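Local coordinates for protein L-Ribose isomerase (Acinetobacter, PDB 4Q0S) that isomerises the rare sugar L-ribose, probably to its ketose L-ribulose, in a cobalt-bound cupin barrel that here holds the sugar alcohol ribitol, at residues 15-20 against 255-260; 51-56 against 248-253; 95-100 against 234-239; 219-224 against 240-245. All coordinates share one frame; numbering follows the deposited sequence.

Contact 1 of 4, residues 15-20 against 255-260; sequences TSITRR and LQTAIS
Ile-17 and Ile-259 pair as an isolated beta bridge, their CA atoms 4.8 Å apart, where the chain just ahead of helix 19-35 meets the C-terminal tail. Two backbone hydrogen bonds make the bridge. Ile-17 N gives its proton to Ala-258 O at 2.8 Å, almost straight at 171°. On the other side of the residue, Ile-17 O takes the N-H of Ser-260, the N and O again 2.8 Å apart but the bond more bent. The same oxygen also receives a CA-H...O contact from Ile-259 CA, so two donors from successive residues share it.

Polar side chains add little: Ser-260 OG reaches Ser-16 OG in a weak hydrogen bond of 3.2 Å. Thr-18 turns its hydroxyl to the helix instead, capping the N-H of Glu-21 as the N-cap residue.

The apolar contacts centre on the two isoleucines. Ile-17 CG2 lies against Ile-259 CG1 and, at 3.8 Å, against the methyl CG2 of Thr-257. Ile-259 carries its own CG2 anti to the backbone N, which sends that methyl over one face of the Arg-19 guanidinium, 3.6 Å above the plane and off toward its rim. The arginine chain bends at chi2 (53°) and chi3 (64°) to fold back there, while its NH2 forms salt bridges to Asp-47 and Asp-23. On the serine side, Ala-258 CB packs on Ser-16 CB at 3.6 Å.

The strong bonds here are main-chain ones, so the tail is held to the start of the helix chiefly through its backbone, with methyl packing filling in around them.

Contact 2 of 4, residues 51-56 against 248-253; sequences IVFGAD and DAANTG. With NCO (cobalt hexammine(III)), chain E.
Two carbonyl oxygens, Val-52 O and Gly-253 O, come within 3.1 Å of each other, two acceptors with no hydrogen bond between them, where the edge strand 50-52 of the cupin barrel runs out beside the C-terminal helix 248-254. A water sits beside them: its oxygen lies 2.7 Å from Gly-253 O and accepts from Val-52 N, so it bridges the two backbones. No direct hydrogen bond joins the two segments.

The close fit comes at two glycines. Gly-54 brings its CA to 3.1 Å from Ala-249 O, and Gly-253 lays its CA 4.0 Å from Gly-54 N; the backbones come this close where both residues lack a side chain. Phe-53, the centre of an inverse gamma turn, sets its CB 4.0 Å from Ala-250 CB. With CG beside the backbone N (chi1 -59°), its ring presents an edge to Ala-250 O, meets the ring of Phe-245 and touches the bound ribitol, so the helix backs a wall of the sugar pocket. Arg-171 ties in the far end, bonding both Phe-53 O and the carboxylate of Asp-56.

At the start of the helix, Asp-248 OD2 accepts a hydrogen bond of 2.9 Å from ammine N2 of the cobalt hexammine.

Contact 3 of 4, residues 95-100 against 234-239; sequences YAEYSG and IPSWLG
Ile-234 opens the second segment by pushing its CD1 methyl against Ala-96 CB, 3.5 Å away. Its CG1 branch also lies over one face of the Trp-237 indole, toward the rim, so this one side chain packs both on the opposite loop and on the tryptophan three residues on.

Ser-236 comes next and takes a marginal place, its OG 3.9 Å from Glu-97 OE1, too far for a hydrogen bond.

Trp-237 carries most of the contact. Its CG stands anti to the carbonyl carbon (chi1 -70°), and the indole reaches across to the turn at 96-98. The CZ2 corner does the touching: the carbonyl carbon of Ala-96 comes to the ring's edge, near its plane, while Glu-97 N approaches CZ2 obliquely at 3.4 Å. Ala-96 CB lies 3.7 Å from the same CZ2, and Glu-97 CB packs beside NE1. Trp-237 NE1 donates to a water oxygen 3.2 Å away. That water also accepts from Glu-97 N at 2.9 Å and donates to Glu-97 OE1 at 2.7 Å, so one molecule joins the indole to both the backbone and the carboxylate of the same glutamate. The other oxygen, OE2, forms a salt bridge with Arg-121, and the carboxylate is thereby held from two sides.

Trp-237 also meets the rings of Tyr-219 and His-221, the latter edge-to-face, while Ile-234 packs on Leu-150 of the third subunit. Residues 95-100 lie between strands 73-82 and 101-108, and the loop at 234-239 runs between strands 211-217 and 244-245, so the contact packs two inter-strand loops of the barrel together.

Contact 4 of 4, residues 219-224 against 240-245; sequences YSHEPT and MHDNDF. With NCO (cobalt hexammine(III)), chain E.
Glu-222 OE2 is gripped from several sides: Asn-243 ND2 gives it a 2.6 Å hydrogen bond, Arg-254 a salt bridge, and the bound ribitol a weak hydrogen bond. The asparagine bond is nearly straight (170°) and lies in the amide plane, entering the anti lone pair of the oxygen, with the carboxylate and amide planes 85° apart. The other oxygen, OE1, takes a weak bond from Ser-220 OG. Asn-243 thus positions a carboxylate of the sugar pocket within the cupin barrel, where strand 244-245 begins at the edge of the smaller sheet.

Next to it, the His-221 imidazole is sandwiched, its NE2 hydrogen-bonded to Glu-97 O. Met-240 lays its sulfur over one face, SD 3.8 Å from the ring centroid and 14° off the normal, a Met-aromatic contact, while Tyr-219 CD2 sits over the opposite face. At the ring's edge comes Asp-242 CB. A water accepts from His-221 N at 2.6 Å and donates to Tyr-219 O and Asp-242 OD2, beside the weak backbone bond from Asp-242 N to His-221 O; Asp-242 OD1 forms a salt bridge with Arg-121. Pro-223 rests its CD 3.5 Å from Met-240 O. Where the strand begins, Asp-244 OD1 accepts from ammines N3 and N4 of the cobalt hexammine.

From the N terminus, contact 1 closes the widest loop, pinning the start of helix 19-35 to the C-terminal tail. Contact 2 closes a smaller loop inside it, joining edge strand 50-52 to helix 248-254; Thr-257 of the tail packs against it. Contacts 3 and 4 fall within contact 2 and cross, since 219-224 comes between 95-100 and 234-239 while 240-245 follows. Contact 3 joins the loop before strand 101-108 to the loop ahead of strand 244-245; contact 4 joins the chain after strand 211-217 to the approach to strand 244-245. They meet through Ser-99 O and Tyr-219 N. Contacts 2 and 4 touch through Asn-251 and Phe-245 and hold the same cobalt hexammine.

Contact 1 of 4, residues 15-20 against 255-260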
loop_
_atom_site.group_PDB
_atom_site.type_symbol
_atom_site.label_atom_id
_atom_site.label_comp_id
_atom_site.label_asym_id
_atom_site.label_seq_id
_atom_site.Cartn_x
_atom_site.Cartn_y
_atom_site.Cartn_z
ATOM N N THR A 15 -3.155 -30.227 21.503
ATOM C CA THR A 15 -4.599 -30.193 21.717
ATOM C C THR A 15 -5.052 -28.751 21.890
ATOM O O THR A 15 -6.236 -28.470 22.067
ATOM C CB THR A 15 -5.006 -30.995 22.974
ATOM O OG1 THR A 15 -4.398 -30.414 24.137
ATOM C CG2 THR A 15 -4.559 -32.443 22.846
ATOM N N SER A 16 -4.092 -27.837 21.844
ATOM C CA SER A 16 -4.391 -26.423 21.984
ATOM C C SER A 16 -3.209 -25.607 21.500
ATOM O O SER A 16 -2.171 -26.153 21.125
ATOM C CB SER A 16 -4.685 -26.080 23.443
ATOM O OG SER A 16 -3.517 -26.212 24.233
ATOM N N ILE A 17 -3.378 -24.294 21.511
ATOM C CA ILE A 17 -2.333 -23.384 21.076
ATOM C C ILE A 17 -1.951 -22.506 22.264
ATOM O O ILE A 17 -2.820 -22.004 22.974
ATOM C CB ILE A 17 -2.837 -22.515 19.894
ATOM C CG1 ILE A 17 -1.780 -21.488 19.496
ATOM C CG2 ILE A 17 -4.136 -21.828 20.270
ATOM C CD1 ILE A 17 -2.167 -20.669 18.279
ATOM N N THR A 18 -0.653 -22.336 22.494
ATOM C CA THR A 18 -0.207 -21.514 23.612
ATOM C C THR A 18 -0.587 -20.063 23.372
ATOM O O THR A 18 -0.760 -19.640 22.229
ATOM C CB THR A 18 1.321 -21.590 23.802
ATOM O OG1 THR A 18 1.978 -20.891 22.736
ATOM C CG2 THR A 18 1.780 -23.041 23.819
ATOM N N ARG A 19 -0.728 -19.304 24.453
ATOM C CA ARG A 19 -1.068 -17.895 24.352
ATOM C C ARG A 19 -0.033 -17.179 23.494
ATOM O O ARG A 19 -0.372 -16.298 22.713
ATOM C CB ARG A 19 -1.132 -17.260 25.745
ATOM C CG ARG A 19 -1.213 -15.739 25.744
ATOM C CD ARG A 19 -2.348 -15.221 24.872
ATOM N NE ARG A 19 -3.668 -15.612 25.360
ATOM C CZ ARG A 19 -4.806 -15.281 24.758
ATOM N NH1 ARG A 19 -5.969 -15.672 25.262
ATOM N NH2 ARG A 19 -4.778 -14.557 23.645
ATOM N N ARG A 20 1.230 -17.567 23.626
ATOM C CA ARG A 20 2.273 -16.933 22.833
ATOM C C ARG A 20 2.118 -17.255 21.344
ATOM O O ARG A 20 2.241 -16.372 20.493
ATOM C CB ARG A 20 3.659 -17.363 23.313
ATOM C CG ARG A 20 4.790 -16.767 22.484
ATOM C CD ARG A 20 6.141 -17.225 22.975
ATOM N NE ARG A 20 7.204 -16.902 22.031
ATOM C CZ ARG A 20 8.493 -17.122 22.262
ATOM N NH1 ARG A 20 8.874 -17.663 23.413
ATOM N NH2 ARG A 20 9.403 -16.822 21.342
ATOM N N LEU A 255 -16.066 -22.959 16.093
ATOM C CA LEU A 255 -16.614 -21.963 17.010
ATOM C C LEU A 255 -15.777 -21.631 18.253
ATOM O O LEU A 255 -16.212 -20.842 19.093
ATOM C CB LEU A 255 -18.021 -22.385 17.447
ATOM C CG LEU A 255 -19.052 -22.615 16.334
ATOM C CD1 LEU A 255 -20.362 -23.083 16.945
ATOM C CD2 LEU A 255 -19.263 -21.331 15.539
ATOM N N GLN A 256 -14.592 -22.223 18.381
ATOM C CA GLN A 256 -13.742 -21.940 19.540
ATOM C C GLN A 256 -12.318 -22.462 19.409
ATOM O O GLN A 256 -12.095 -23.596 18.982
ATOM C CB GLN A 256 -14.348 -22.522 20.820
ATOM C CG GLN A 256 -13.492 -22.249 22.054
ATOM C CD GLN A 256 -13.907 -23.061 23.267
ATOM O OE1 GLN A 256 -15.024 -22.926 23.767
ATOM N NE2 GLN A 256 -13.001 -23.910 23.748
ATOM N N THR A 257 -11.357 -21.629 19.796
ATOM C CA THR A 257 -9.950 -21.995 19.734
ATOM C C THR A 257 -9.415 -22.228 21.140
ATOM O O THR A 257 -9.549 -21.373 22.015
ATOM C CB THR A 257 -9.113 -20.888 19.072
ATOM O OG1 THR A 257 -9.665 -20.574 17.788
ATOM C CG2 THR A 257 -7.671 -21.346 18.899
ATOM N N ALA A 258 -8.809 -23.389 21.350
ATOM C CA ALA A 258 -8.255 -23.733 22.651
ATOM C C ALA A 258 -6.899 -23.066 22.844
ATOM O O ALA A 258 -5.900 -23.490 22.263
ATOM C CB ALA A 258 -8.119 -25.243 22.772
ATOM N N ILE A 259 -6.869 -22.016 23.656
ATOM C CA ILE A 259 -5.629 -21.299 23.927
ATOM C C ILE A 259 -5.186 -21.586 25.357
ATOM O O ILE A 259 -5.848 -21.189 26.319
ATOM C CB ILE A 259 -5.815 -19.776 23.738
ATOM C CG1 ILE A 259 -6.369 -19.494 22.341
ATOM C CG2 ILE A 259 -4.476 -19.060 23.916
ATOM C CD1 ILE A 259 -6.747 -18.044 22.098
ATOM N N SER A 260 -4.066 -22.286 25.492
ATOM C CA SER A 260 -3.540 -22.636 26.804
ATOM C C SER A 260 -2.569 -21.572 27.303
ATOM O O SER A 260 -1.370 -21.887 27.451
ATOM C CB SER A 260 -2.842 -23.996 26.746
ATOM O OG SER A 260 -1.773 -23.985 25.816
ATOM O OXT SER A 260 -3.023 -20.430 27.534
#

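Contact 2 of 4, residues 51-56 against 248-253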
loop_
_atom_site.group_PDB
_atom_site.type_symbol
_atom_site.label_atom_id
_atom_site.label_comp_id
_atom_site.label_asym_id
_atom_site.label_seq_id
_atom_site.Cartn_x
_atom_site.Cartn_y
_atom_site.Cartn_z
ATOM N N ILE A 51 -8.419 -19.264 13.913
ATOM C CA ILE A 51 -9.235 -20.477 13.890
ATOM C C ILE A 51 -8.486 -21.762 13.541
ATOM O O ILE A 51 -7.688 -21.808 12.606
ATOM C CB ILE A 51 -10.396 -20.301 12.880
ATOM C CG1 ILE A 51 -11.173 -19.025 13.209
ATOM C CG2 ILE A 51 -11.332 -21.510 12.912
ATOM C CD1 ILE A 51 -12.089 -18.560 12.073
ATOM N N VAL A 52 -8.751 -22.813 14.306
ATOM C CA VAL A 52 -8.148 -24.123 14.071
ATOM C C VAL A 52 -9.357 -25.048 13.915
ATOM O O VAL A 52 -10.169 -25.172 14.833
ATOM C CB VAL A 52 -7.274 -24.563 15.268
ATOM C CG1 VAL A 52 -6.642 -25.918 14.988
ATOM C CG2 VAL A 52 -6.187 -23.515 15.523
ATOM N N PHE A 53 -9.482 -25.679 12.749
ATOM C CA PHE A 53 -10.629 -26.539 12.463
ATOM C C PHE A 53 -10.548 -27.981 12.952
ATOM O O PHE A 53 -10.393 -28.911 12.157
ATOM C CB PHE A 53 -10.920 -26.533 10.957
ATOM C CG PHE A 53 -11.227 -25.161 10.399
ATOM C CD1 PHE A 53 -10.204 -24.339 9.932
ATOM C CD2 PHE A 53 -12.539 -24.699 10.342
ATOM C CE1 PHE A 53 -10.484 -23.076 9.410
ATOM C CE2 PHE A 53 -12.833 -23.435 9.824
ATOM C CZ PHE A 53 -11.805 -22.623 9.357
ATOM N N GLY A 54 -10.671 -28.165 14.258
ATOM C CA GLY A 54 -10.623 -29.507 14.807
ATOM C C GLY A 54 -9.414 -29.804 15.667
ATOM O O GLY A 54 -8.318 -29.296 15.424
ATOM N N ALA A 55 -9.626 -30.653 16.669
ATOM C CA ALA A 55 -8.590 -31.056 17.616
ATOM C C ALA A 55 -7.287 -31.537 16.984
ATOM O O ALA A 55 -6.205 -31.193 17.456
ATOM C CB ALA A 55 -9.141 -32.140 18.539
ATOM N N ASP A 56 -7.376 -32.337 15.929
ATOM C CA ASP A 56 -6.167 -32.837 15.292
ATOM C C ASP A 56 -5.489 -31.800 14.395
ATOM O O ASP A 56 -4.468 -32.089 13.766
ATOM C CB ASP A 56 -6.475 -34.105 14.486
ATOM C CG ASP A 56 -7.633 -33.921 13.532
ATOM O OD1 ASP A 56 -7.627 -32.928 12.774
ATOM O OD2 ASP A 56 -8.548 -34.772 13.534
ATOM N N ASP A 248 -16.634 -33.627 10.080
ATOM C CA ASP A 248 -17.265 -33.298 11.356
ATOM C C ASP A 248 -16.303 -32.675 12.356
ATOM O O ASP A 248 -16.706 -31.864 13.195
ATOM C CB ASP A 248 -17.910 -34.540 11.978
ATOM C CG ASP A 248 -19.044 -35.089 11.137
ATOM O OD1 ASP A 248 -18.763 -35.815 10.160
ATOM O OD2 ASP A 248 -20.215 -34.779 11.446
ATOM N N ALA A 249 -15.033 -33.057 12.268
ATOM C CA ALA A 249 -14.019 -32.525 13.168
ATOM C C ALA A 249 -13.883 -31.015 12.999
ATOM O O ALA A 249 -13.544 -30.302 13.942
ATOM C CB ALA A 249 -12.680 -33.204 12.899
ATOM N N ALA A 250 -14.163 -30.534 11.791
ATOM C CA ALA A 250 -14.054 -29.114 11.478
ATOM C C ALA A 250 -15.171 -28.244 12.051
ATOM O O ALA A 250 -14.917 -27.128 12.505
ATOM C CB ALA A 250 -13.982 -28.930 9.968
ATOM N N ASN A 251 -16.403 -28.746 12.030
ATOM C CA ASN A 251 -17.545 -27.982 12.537
ATOM C C ASN A 251 -17.425 -27.581 14.001
ATOM O O ASN A 251 -17.790 -26.468 14.381
ATOM C CB ASN A 251 -18.847 -28.768 12.353
ATOM C CG ASN A 251 -19.737 -28.179 11.273
ATOM O OD1 ASN A 251 -19.503 -28.377 10.080
ATOM N ND2 ASN A 251 -20.760 -27.439 11.690
ATOM N N THR A 252 -16.917 -28.493 14.820
ATOM C CA THR A 252 -16.768 -28.239 16.247
ATOM C C THR A 252 -15.729 -27.166 16.577
ATOM O O THR A 252 -16.076 -26.075 17.037
ATOM C CB THR A 252 -16.398 -29.536 16.990
ATOM O OG1 THR A 252 -15.154 -30.041 16.488
ATOM C CG2 THR A 252 -17.481 -30.586 16.782
ATOM N N GLY A 253 -14.459 -27.480 16.339
ATOM C CA GLY A 253 -13.389 -26.540 16.633
ATOM C C GLY A 253 -13.508 -25.181 15.966
ATOM O O GLY A 253 -12.769 -24.255 16.301
HETATM CO CO NCO E . -21.932 -33.100 8.223
HETATM N N1 NCO E . -23.682 -32.926 7.824
HETATM N N2 NCO E . -22.366 -33.686 9.871
HETATM N N3 NCO E . -21.496 -32.513 6.565
HETATM N N4 NCO E . -21.911 -31.398 8.837
HETATM N N5 NCO E . -21.954 -34.796 7.608
HETATM N N6 NCO E . -20.180 -33.275 8.630
HETATM O O HOH W 1 -10.863 -22.408 16.423
#

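Contact 3 of 4, residues 95-100 against 234-239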
loop_
_atom_site.group_PDB
_atom_site.type_symbol
_atom_site.label_atom_id
_atom_site.label_comp_id
_atom_site.label_asym_id
_atom_site.label_seq_id
_atom_site.Cartn_x
_atom_site.Cartn_y
_atom_site.Cartn_z
ATOM N N TYR A 95 -36.750 -14.263 4.580
ATOM C CA TYR A 95 -35.692 -14.405 3.578
ATOM C C TYR A 95 -34.522 -13.444 3.793
ATOM O O TYR A 95 -33.572 -13.428 3.010
ATOM C CB TYR A 95 -36.274 -14.187 2.181
ATOM C CG TYR A 95 -37.496 -15.030 1.899
ATOM C CD1 TYR A 95 -37.402 -16.419 1.806
ATOM C CD2 TYR A 95 -38.750 -14.439 1.734
ATOM C CE1 TYR A 95 -38.526 -17.201 1.554
ATOM C CE2 TYR A 95 -39.884 -15.212 1.481
ATOM C CZ TYR A 95 -39.763 -16.592 1.392
ATOM O OH TYR A 95 -40.876 -17.361 1.135
ATOM N N ALA A 96 -34.592 -12.648 4.854
ATOM C CA ALA A 96 -33.542 -11.682 5.163
ATOM C C ALA A 96 -32.201 -12.364 5.445
ATOM O O ALA A 96 -31.141 -11.820 5.132
ATOM C CB ALA A 96 -33.959 -10.837 6.360
ATOM N N GLU A 97 -32.267 -13.553 6.033
ATOM C CA GLU A 97 -31.090 -14.338 6.388
ATOM C C GLU A 97 -30.185 -14.668 5.197
ATOM O O GLU A 97 -29.047 -15.093 5.379
ATOM C CB GLU A 97 -31.534 -15.634 7.072
ATOM C CG GLU A 97 -32.426 -16.513 6.199
ATOM C CD GLU A 97 -33.179 -17.559 6.998
ATOM O OE1 GLU A 97 -34.069 -17.173 7.784
ATOM O OE2 GLU A 97 -32.877 -18.761 6.845
ATOM N N TYR A 98 -30.698 -14.484 3.983
ATOM C CA TYR A 98 -29.915 -14.762 2.782
ATOM C C TYR A 98 -29.191 -13.503 2.323
ATOM O O TYR A 98 -28.338 -13.559 1.434
ATOM C CB TYR A 98 -30.821 -15.262 1.655
ATOM C CG TYR A 98 -31.390 -16.642 1.886
ATOM C CD1 TYR A 98 -30.636 -17.782 1.616
ATOM C CD2 TYR A 98 -32.677 -16.807 2.397
ATOM C CE1 TYR A 98 -31.150 -19.057 1.844
ATOM C CE2 TYR A 98 -33.198 -18.074 2.633
ATOM C CZ TYR A 98 -32.431 -19.192 2.355
ATOM O OH TYR A 98 -32.943 -20.443 2.598
ATOM N N SER A 99 -29.543 -12.371 2.929
ATOM C CA SER A 99 -28.933 -11.100 2.574
ATOM C C SER A 99 -27.941 -10.645 3.644
ATOM O O SER A 99 -27.315 -11.470 4.311
ATOM C CB SER A 99 -30.014 -10.035 2.365
ATOM O OG SER A 99 -29.462 -8.862 1.780
ATOM N N GLY A 100 -27.803 -9.334 3.812
ATOM C CA GLY A 100 -26.864 -8.815 4.788
ATOM C C GLY A 100 -25.513 -8.583 4.130
ATOM O O GLY A 100 -25.287 -9.014 2.996
ATOM N N ILE A 234 -33.793 -10.669 13.712
ATOM C CA ILE A 234 -35.017 -11.399 13.410
ATOM C C ILE A 234 -35.009 -12.643 14.290
ATOM O O ILE A 234 -33.975 -13.296 14.444
ATOM C CB ILE A 234 -35.089 -11.797 11.914
ATOM C CG1 ILE A 234 -35.299 -10.544 11.061
ATOM C CG2 ILE A 234 -36.227 -12.785 11.680
ATOM C CD1 ILE A 234 -35.392 -10.812 9.578
ATOM N N PRO A 235 -36.160 -12.974 14.901
ATOM C CA PRO A 235 -36.306 -14.138 15.781
ATOM C C PRO A 235 -35.561 -15.394 15.337
ATOM O O PRO A 235 -34.665 -15.867 16.037
ATOM C CB PRO A 235 -37.815 -14.334 15.827
ATOM C CG PRO A 235 -38.302 -12.919 15.831
ATOM C CD PRO A 235 -37.449 -12.272 14.753
ATOM N N SER A 236 -35.927 -15.923 14.172
ATOM C CA SER A 236 -35.307 -17.134 13.641
ATOM C C SER A 236 -33.778 -17.103 13.626
ATOM O O SER A 236 -33.133 -18.115 13.886
ATOM C CB SER A 236 -35.821 -17.412 12.226
ATOM O OG SER A 236 -35.460 -16.372 11.334
ATOM N N TRP A 237 -33.199 -15.948 13.319
ATOM C CA TRP A 237 -31.746 -15.807 13.267
ATOM C C TRP A 237 -31.048 -16.296 14.533
ATOM O O TRP A 237 -29.883 -16.691 14.492
ATOM C CB TRP A 237 -31.371 -14.345 13.027
ATOM C CG TRP A 237 -31.694 -13.845 11.652
ATOM C CD1 TRP A 237 -32.793 -14.149 10.900
ATOM C CD2 TRP A 237 -30.940 -12.894 10.892
ATOM N NE1 TRP A 237 -32.775 -13.441 9.722
ATOM C CE2 TRP A 237 -31.649 -12.661 9.692
ATOM C CE3 TRP A 237 -29.736 -12.210 11.112
ATOM C CZ2 TRP A 237 -31.192 -11.770 8.712
ATOM C CZ3 TRP A 237 -29.283 -11.323 10.139
ATOM C CH2 TRP A 237 -30.012 -11.112 8.954
ATOM N N LEU A 238 -31.761 -16.265 15.654
ATOM C CA LEU A 238 -31.205 -16.691 16.935
ATOM C C LEU A 238 -30.728 -18.142 16.928
ATOM O O LEU A 238 -31.509 -19.061 16.677
ATOM C CB LEU A 238 -32.242 -16.497 18.044
ATOM C CG LEU A 238 -31.821 -16.882 19.463
ATOM C CD1 LEU A 238 -30.593 -16.089 19.886
ATOM C CD2 LEU A 238 -32.980 -16.620 20.412
ATOM N N GLY A 239 -29.442 -18.335 17.208
ATOM C CA GLY A 239 -28.870 -19.670 17.233
ATOM C C GLY A 239 -28.671 -20.285 15.858
ATOM O O GLY A 239 -28.020 -21.321 15.717
HETATM O O HOH W 2 -34.669 -14.538 7.407
#

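Contact 4 of 4, residues 219-224 against 240-245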
loop_
_atom_site.group_PDB
_atom_site.type_symbol
_atom_site.label_atom_id
_atom_site.label_comp_id
_atom_site.label_asym_id
_atom_site.label_seq_id
_atom_site.Cartn_x
_atom_site.Cartn_y
_atom_site.Cartn_z
ATOM N N TYR A 219 -24.705 -11.825 4.994
ATOM C CA TYR A 219 -24.575 -12.028 6.436
ATOM C C TYR A 219 -24.002 -13.372 6.876
ATOM O O TYR A 219 -24.355 -14.421 6.340
ATOM C CB TYR A 219 -25.929 -11.821 7.114
ATOM C CG TYR A 219 -25.845 -11.696 8.617
ATOM C CD1 TYR A 219 -25.450 -10.502 9.216
ATOM C CD2 TYR A 219 -26.174 -12.771 9.444
ATOM C CE1 TYR A 219 -25.385 -10.377 10.603
ATOM C CE2 TYR A 219 -26.115 -12.661 10.838
ATOM C CZ TYR A 219 -25.722 -11.461 11.408
ATOM O OH TYR A 219 -25.682 -11.337 12.776
ATOM N N SER A 220 -23.124 -13.330 7.875
ATOM C CA SER A 220 -22.509 -14.540 8.400
ATOM C C SER A 220 -23.203 -14.994 9.695
ATOM O O SER A 220 -23.056 -14.371 10.747
ATOM C CB SER A 220 -21.021 -14.290 8.653
ATOM O OG SER A 220 -20.358 -15.480 9.028
ATOM N N HIS A 221 -23.971 -16.076 9.600
ATOM C CA HIS A 221 -24.679 -16.632 10.754
ATOM C C HIS A 221 -23.741 -17.603 11.463
ATOM O O HIS A 221 -23.587 -18.746 11.036
ATOM C CB HIS A 221 -25.936 -17.388 10.304
ATOM C CG HIS A 221 -26.909 -16.550 9.535
ATOM N ND1 HIS A 221 -27.779 -15.669 10.141
ATOM C CD2 HIS A 221 -27.138 -16.447 8.204
ATOM C CE1 HIS A 221 -28.501 -15.061 9.218
ATOM N NE2 HIS A 221 -28.131 -15.515 8.034
ATOM N N GLU A 222 -23.114 -17.152 12.544
ATOM C CA GLU A 222 -22.187 -17.999 13.287
ATOM C C GLU A 222 -22.190 -17.713 14.785
ATOM O O GLU A 222 -21.622 -16.716 15.233
ATOM C CB GLU A 222 -20.762 -17.818 12.759
ATOM C CG GLU A 222 -20.576 -18.170 11.295
ATOM C CD GLU A 222 -19.161 -17.899 10.809
ATOM O OE1 GLU A 222 -18.699 -16.743 10.942
ATOM O OE2 GLU A 222 -18.512 -18.838 10.294
ATOM N N PRO A 223 -22.842 -18.578 15.579
ATOM C CA PRO A 223 -22.886 -18.387 17.035
ATOM C C PRO A 223 -21.517 -18.716 17.647
ATOM O O PRO A 223 -21.407 -19.553 18.547
ATOM C CB PRO A 223 -23.968 -19.370 17.480
ATOM C CG PRO A 223 -24.864 -19.461 16.271
ATOM C CD PRO A 223 -23.859 -19.556 15.155
ATOM N N THR A 224 -20.479 -18.047 17.146
ATOM C CA THR A 224 -19.107 -18.259 17.603
ATOM C C THR A 224 -18.840 -17.780 19.028
ATOM O O THR A 224 -19.765 -17.553 19.812
ATOM C CB THR A 224 -18.091 -17.557 16.667
ATOM O OG1 THR A 224 -18.291 -16.139 16.716
ATOM C CG2 THR A 224 -18.259 -18.043 15.232
ATOM N N MET A 240 -29.234 -19.646 14.840
ATOM C CA MET A 240 -29.130 -20.125 13.466
ATOM C C MET A 240 -27.680 -20.368 13.046
ATOM O O MET A 240 -26.815 -19.513 13.243
ATOM C CB MET A 240 -29.771 -19.105 12.528
ATOM C CG MET A 240 -29.815 -19.518 11.073
ATOM S SD MET A 240 -30.476 -18.181 10.065
ATOM C CE MET A 240 -32.209 -18.222 10.531
ATOM N N HIS A 241 -27.420 -21.542 12.478
ATOM C CA HIS A 241 -26.079 -21.879 12.012
ATOM C C HIS A 241 -26.109 -21.977 10.490
ATOM O O HIS A 241 -27.086 -22.463 9.911
ATOM C CB HIS A 241 -25.605 -23.206 12.609
ATOM C CG HIS A 241 -24.153 -23.491 12.364
ATOM N ND1 HIS A 241 -23.151 -22.613 12.724
ATOM C CD2 HIS A 241 -23.533 -24.560 11.808
ATOM C CE1 HIS A 241 -21.978 -23.129 12.401
ATOM N NE2 HIS A 241 -22.181 -24.310 11.844
ATOM N N ASP A 242 -25.041 -21.515 9.847
ATOM C CA ASP A 242 -24.970 -21.529 8.394
ATOM C C ASP A 242 -23.644 -22.074 7.872
ATOM O O ASP A 242 -23.222 -21.746 6.765
ATOM C CB ASP A 242 -25.211 -20.112 7.864
ATOM C CG ASP A 242 -25.457 -20.079 6.372
ATOM O OD1 ASP A 242 -26.311 -20.856 5.891
ATOM O OD2 ASP A 242 -24.805 -19.270 5.680
ATOM N N ASN A 243 -22.980 -22.894 8.680
ATOM C CA ASN A 243 -21.721 -23.504 8.273
ATOM C C ASN A 243 -21.908 -25.010 8.269
ATOM O O ASN A 243 -22.351 -25.591 9.259
ATOM C CB ASN A 243 -20.581 -23.152 9.234
ATOM C CG ASN A 243 -20.154 -21.702 9.133
ATOM O OD1 ASN A 243 -20.335 -21.058 8.100
ATOM N ND2 ASN A 243 -19.561 -21.185 10.206
ATOM N N ASP A 244 -21.573 -25.640 7.152
ATOM C CA ASP A 244 -21.703 -27.082 7.031
ATOM C C ASP A 244 -20.387 -27.628 6.500
ATOM O O ASP A 244 -20.173 -27.680 5.289
ATOM C CB ASP A 244 -22.837 -27.431 6.064
ATOM C CG ASP A 244 -23.290 -28.878 6.183
ATOM O OD1 ASP A 244 -22.444 -29.761 6.453
ATOM O OD2 ASP A 244 -24.501 -29.132 5.993
ATOM N N PHE A 245 -19.499 -28.016 7.408
ATOM C CA PHE A 245 -18.204 -28.558 7.021
ATOM C C PHE A 245 -18.345 -30.028 6.651
ATOM O O PHE A 245 -19.096 -30.764 7.294
ATOM C CB PHE A 245 -17.205 -28.387 8.169
ATOM C CG PHE A 245 -16.837 -26.956 8.431
ATOM C CD1 PHE A 245 -15.757 -26.371 7.776
ATOM C CD2 PHE A 245 -17.611 -26.169 9.278
ATOM C CE1 PHE A 245 -15.456 -25.021 7.956
ATOM C CE2 PHE A 245 -17.321 -24.815 9.467
ATOM C CZ PHE A 245 -16.241 -24.241 8.804
HETATM CO CO NCO E . -21.932 -33.100 8.223
HETATM N N1 NCO E . -23.682 -32.926 7.824
HETATM N N2 NCO E . -22.366 -33.686 9.871
HETATM N N3 NCO E . -21.496 -32.513 6.565
HETATM N N4 NCO E . -21.911 -31.398 8.837
HETATM N N5 NCO E . -21.954 -34.796 7.608
HETATM N N6 NCO E . -20.180 -33.275 8.630
HETATM O O HOH W 3 -23.955 -17.090 7.248
#